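Local coordinates for [Ribosomal protein bS18]-alanine N-acetyltransferase (Escherichia coli O157:H7, PDB 5ISV) that probably transfers the acetyl group of acetyl-CoA to the N-terminal alanine of ribosomal protein bS18, at residues 57-66 with 92-102. Residues are numbered along the deposited sequence; the frame is centred on the assembly and turned at random.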
loop_
_atom_site.group_PDB
_atom_site.type_symbol
_atom_site.label_atom_id
_atom_site.label_comp_id
_atom_site.label_asym_id
_atom_site.label_seq_id
_atom_site.Cartn_x
_atom_site.Cartn_y
_atom_site.Cartn_z
ATOM N N THR A 57 2.253 -3.729 4.065
ATOM C CA THR A 57 2.555 -4.607 2.930
ATOM C C THR A 57 3.067 -5.935 3.438
ATOM O O THR A 57 3.958 -5.972 4.271
ATOM C CB THR A 57 3.633 -3.983 2.017
ATOM O OG1 THR A 57 3.179 -2.713 1.550
ATOM C CG2 THR A 57 3.967 -4.854 0.786
ATOM N N GLN A 58 2.477 -7.060 2.922
ATOM C CA GLN A 58 2.965 -8.374 3.272
ATOM C C GLN A 58 3.846 -8.818 2.116
ATOM O O GLN A 58 3.449 -8.646 0.957
ATOM C CB GLN A 58 1.735 -9.334 3.404
ATOM C CG GLN A 58 1.959 -10.625 4.132
ATOM C CD GLN A 58 0.701 -11.489 3.992
ATOM O OE1 GLN A 58 -0.217 -11.433 4.807
ATOM N NE2 GLN A 58 0.576 -12.068 2.853
ATOM N N VAL A 59 5.007 -9.386 2.408
ATOM C CA VAL A 59 5.892 -9.956 1.402
ATOM C C VAL A 59 5.984 -11.462 1.640
ATOM O O VAL A 59 6.428 -11.887 2.703
ATOM C CB VAL A 59 7.315 -9.341 1.461
ATOM C CG1 VAL A 59 8.183 -9.911 0.348
ATOM C CG2 VAL A 59 7.261 -7.812 1.346
ATOM N N VAL A 60 5.518 -12.228 0.654
ATOM C CA VAL A 60 5.528 -13.707 0.699
ATOM C C VAL A 60 6.395 -14.184 -0.458
ATOM O O VAL A 60 6.079 -13.926 -1.625
ATOM C CB VAL A 60 4.094 -14.249 0.559
ATOM C CG1 VAL A 60 4.144 -15.738 0.640
ATOM C CG2 VAL A 60 3.172 -13.715 1.644
ATOM N N LEU A 61 7.519 -14.816 -0.141
ATOM C CA LEU A 61 8.559 -15.133 -1.146
ATOM C C LEU A 61 8.974 -13.847 -1.918
ATOM O O LEU A 61 9.311 -12.864 -1.287
ATOM C CB LEU A 61 8.093 -16.291 -2.064
ATOM C CG LEU A 61 7.617 -17.526 -1.301
ATOM C CD1 LEU A 61 7.107 -18.554 -2.295
ATOM C CD2 LEU A 61 8.756 -18.129 -0.488
ATOM N N ASP A 62 8.892 -13.809 -3.252
ATOM C CA ASP A 62 9.252 -12.645 -4.067
ATOM C C ASP A 62 8.016 -11.857 -4.548
ATOM O O ASP A 62 8.094 -11.147 -5.555
ATOM C CB ASP A 62 10.087 -13.074 -5.286
ATOM C CG ASP A 62 9.334 -14.006 -6.223
ATOM O OD1 ASP A 62 8.254 -14.488 -5.842
ATOM O OD2 ASP A 62 9.825 -14.205 -7.345
ATOM N N GLU A 63 6.907 -11.953 -3.825
ATOM C CA GLU A 63 5.684 -11.234 -4.143
ATOM C C GLU A 63 5.167 -10.445 -2.962
ATOM O O GLU A 63 4.973 -10.971 -1.880
ATOM C CB GLU A 63 4.626 -12.222 -4.609
ATOM C CG GLU A 63 5.043 -12.981 -5.867
ATOM C CD GLU A 63 4.116 -14.113 -6.226
ATOM O OE1 GLU A 63 3.296 -14.572 -5.385
ATOM O OE2 GLU A 63 4.247 -14.553 -7.368
ATOM N N ALA A 64 4.869 -9.182 -3.222
ATOM C CA ALA A 64 4.396 -8.293 -2.175
ATOM C C ALA A 64 2.954 -7.901 -2.433
ATOM O O ALA A 64 2.540 -7.767 -3.580
ATOM C CB ALA A 64 5.277 -7.048 -2.108
ATOM N N THR A 65 2.165 -7.768 -1.372
ATOM C CA THR A 65 0.799 -7.352 -1.465
ATOM C C THR A 65 0.557 -6.191 -0.492
ATOM O O THR A 65 0.766 -6.339 0.709
ATOM C CB THR A 65 -0.147 -8.516 -1.135
ATOM O OG1 THR A 65 0.064 -9.551 -2.104
ATOM C CG2 THR A 65 -1.568 -8.091 -1.215
ATOM N N LEU A 66 0.028 -5.093 -1.035
ATOM C CA LEU A 66 -0.338 -3.918 -0.233
ATOM C C LEU A 66 -1.705 -4.211 0.409
ATOM O O LEU A 66 -2.722 -4.371 -0.306
ATOM C CB LEU A 66 -0.412 -2.673 -1.117
ATOM C CG LEU A 66 -0.715 -1.354 -0.408
ATOM C CD1 LEU A 66 0.430 -0.901 0.480
ATOM C CD2 LEU A 66 -1.077 -0.316 -1.468
ATOM N N LEU A 92 11.399 -2.737 -2.186
ATOM C CA LEU A 92 11.086 -4.036 -2.791
ATOM C C LEU A 92 12.013 -4.393 -3.952
ATOM O O LEU A 92 12.496 -5.520 -4.029
ATOM C CB LEU A 92 9.643 -4.087 -3.213
ATOM C CG LEU A 92 8.556 -3.971 -2.169
ATOM C CD1 LEU A 92 7.219 -3.769 -2.826
ATOM C CD2 LEU A 92 8.522 -5.138 -1.194
ATOM N N GLU A 93 12.348 -3.406 -4.790
ATOM C CA GLU A 93 13.265 -3.619 -5.891
ATOM C C GLU A 93 14.654 -4.014 -5.365
ATOM O O GLU A 93 15.295 -4.923 -5.873
ATOM C CB GLU A 93 13.319 -2.372 -6.793
ATOM C CG GLU A 93 13.899 -2.616 -8.181
ATOM C CD GLU A 93 15.403 -2.558 -8.254
ATOM O OE1 GLU A 93 16.067 -2.179 -7.261
ATOM O OE2 GLU A 93 15.941 -2.897 -9.313
ATOM N N LYS A 94 15.148 -3.310 -4.335
ATOM C CA LYS A 94 16.429 -3.689 -3.732
ATOM C C LYS A 94 16.484 -5.141 -3.249
ATOM O O LYS A 94 17.530 -5.776 -3.285
ATOM C CB LYS A 94 16.776 -2.743 -2.561
ATOM C CG LYS A 94 17.210 -1.360 -3.032
ATOM C CD LYS A 94 17.767 -0.472 -1.923
ATOM C CE LYS A 94 16.780 0.589 -1.488
ATOM N NZ LYS A 94 17.374 1.473 -0.444
ATOM N N ARG A 95 15.339 -5.644 -2.796
ATOM C CA ARG A 95 15.198 -7.008 -2.269
ATOM C C ARG A 95 14.909 -8.051 -3.350
ATOM O O ARG A 95 14.779 -9.247 -3.041
ATOM C CB ARG A 95 14.089 -7.031 -1.216
ATOM C CG ARG A 95 14.466 -6.347 0.078
ATOM C CD ARG A 95 13.237 -6.097 0.941
ATOM N NE ARG A 95 13.636 -5.362 2.149
ATOM C CZ ARG A 95 13.456 -5.764 3.399
ATOM N NH1 ARG A 95 12.840 -6.916 3.682
ATOM N NH2 ARG A 95 13.915 -4.999 4.386
ATOM N N GLY A 96 14.801 -7.618 -4.604
ATOM C CA GLY A 96 14.572 -8.540 -5.709
ATOM C C GLY A 96 13.139 -9.009 -5.820
ATOM O O GLY A 96 12.858 -9.971 -6.527
ATOM N N VAL A 97 12.201 -8.312 -5.192
ATOM C CA VAL A 97 10.788 -8.706 -5.251
ATOM C C VAL A 97 10.277 -8.523 -6.674
ATOM O O VAL A 97 10.598 -7.534 -7.346
ATOM C CB VAL A 97 9.971 -7.864 -4.245
ATOM C CG1 VAL A 97 8.479 -7.923 -4.474
ATOM C CG2 VAL A 97 10.328 -8.270 -2.817
ATOM N N ALA A 98 9.548 -9.517 -7.167
ATOM C CA ALA A 98 9.110 -9.532 -8.562
ATOM C C ALA A 98 7.909 -8.666 -8.873
ATOM O O ALA A 98 7.866 -8.029 -9.930
ATOM C CB ALA A 98 8.822 -10.953 -8.979
ATOM N N THR A 99 6.906 -8.682 -7.996
ATOM C CA THR A 99 5.674 -7.927 -8.220
ATOM C C THR A 99 5.171 -7.354 -6.924
ATOM O O THR A 99 5.521 -7.861 -5.841
ATOM C CB THR A 99 4.552 -8.817 -8.807
ATOM O OG1 THR A 99 4.348 -9.928 -7.925
ATOM C CG2 THR A 99 4.901 -9.319 -10.201
ATOM N N LEU A 100 4.413 -6.258 -7.065
ATOM C CA LEU A 100 3.605 -5.685 -5.991
ATOM C C LEU A 100 2.138 -5.665 -6.472
ATOM O O LEU A 100 1.833 -5.127 -7.524
ATOM C CB LEU A 100 4.095 -4.272 -5.644
ATOM C CG LEU A 100 3.228 -3.450 -4.703
ATOM C CD1 LEU A 100 3.137 -4.098 -3.313
ATOM C CD2 LEU A 100 3.843 -2.054 -4.534
ATOM N N TRP A 101 1.252 -6.160 -5.634
ATOM C CA TRP A 101 -0.192 -6.245 -5.897
ATOM C C TRP A 101 -0.964 -5.361 -4.925
ATOM O O TRP A 101 -0.567 -5.198 -3.777
ATOM C CB TRP A 101 -0.673 -7.703 -5.636
ATOM C CG TRP A 101 -0.049 -8.688 -6.497
ATOM C CD1 TRP A 101 1.179 -9.278 -6.338
ATOM C CD2 TRP A 101 -0.595 -9.203 -7.709
ATOM N NE1 TRP A 101 1.431 -10.113 -7.390
ATOM C CE2 TRP A 101 0.362 -10.074 -8.254
ATOM C CE3 TRP A 101 -1.791 -8.993 -8.407
ATOM C CZ2 TRP A 101 0.131 -10.794 -9.435
ATOM C CZ3 TRP A 101 -2.012 -9.709 -9.609
ATOM C CH2 TRP A 101 -1.058 -10.574 -10.107
ATOM N N LEU A 102 -2.078 -4.841 -5.376
ATOM C CA LEU A 102 -3.015 -4.117 -4.490
ATOM C C LEU A 102 -4.423 -4.260 -4.996
ATOM O O LEU A 102 -4.646 -4.724 -6.123
ATOM C CB LEU A 102 -2.659 -2.604 -4.361
ATOM C CG LEU A 102 -2.682 -1.770 -5.638
ATOM C CD1 LEU A 102 -4.076 -1.307 -6.067
ATOM C CD2 LEU A 102 -1.802 -0.523 -5.452
#
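The carbonyl O of Ala-64 takes several contacts from strand 99-102. Trp-101 N donates a hydrogen bond to it at 2.9 Å. Leu-100 CA makes a CA-H...O contact with the same oxygen at 3.4 Å. The indole edge also comes up to it, near the ring plane, with Trp-101 CD1 3.4 Å from Ala-64 O. CG of Trp-101 is anti to the carbonyl carbon (chi1 -62°), which sets CD1 beside Ala-64 O. At the next ring atom, Trp-101 NE1 makes a weak hydrogen bond to Thr-99 OG1, bent to 127°. That hydroxyl also lies beside Glu-63 CG.

The strands 63-66 and 99-102 run parallel. Their pairing continues with Ala-64 N to Thr-99 O and with Leu-66 N to Trp-101 O, the latter nearly straight at 172°. Just before the strands pair, Ala-98 N donates a hydrogen bond to Asp-62 O, in the type II' turn from Val-60 to Glu-63, at 2.7 Å.

On the face that carries Ala-64 and Leu-100 the contacts are apolar. Ala-64 CB lies 3.9 Å from Leu-92 CD2 and 3.8 Å from Leu-100 CD1, with Val-97 CG1 close by. Val-59 CG2 meets the same Leu-92 methyl from the adjoining strand. A Schellman motif at Gly-96 ends helix 80-94 and turns the chain back to the sheet.

The contact joins parts of the beta-alpha-beta unit formed by strand 63-71, helix 80-94 and strand 99-105 of the GNAT fold. Leu-66 and Leu-102 pack side by side. Leu-66 lies near Ile-69, one of the residues predicted to bind acetyl-CoA, and Leu-102 near Tyr-115, the predicted proton donor. Backbone bonds thus fix the strand register, while apolar contacts of Ala-64 CB join the helix end to the sheet.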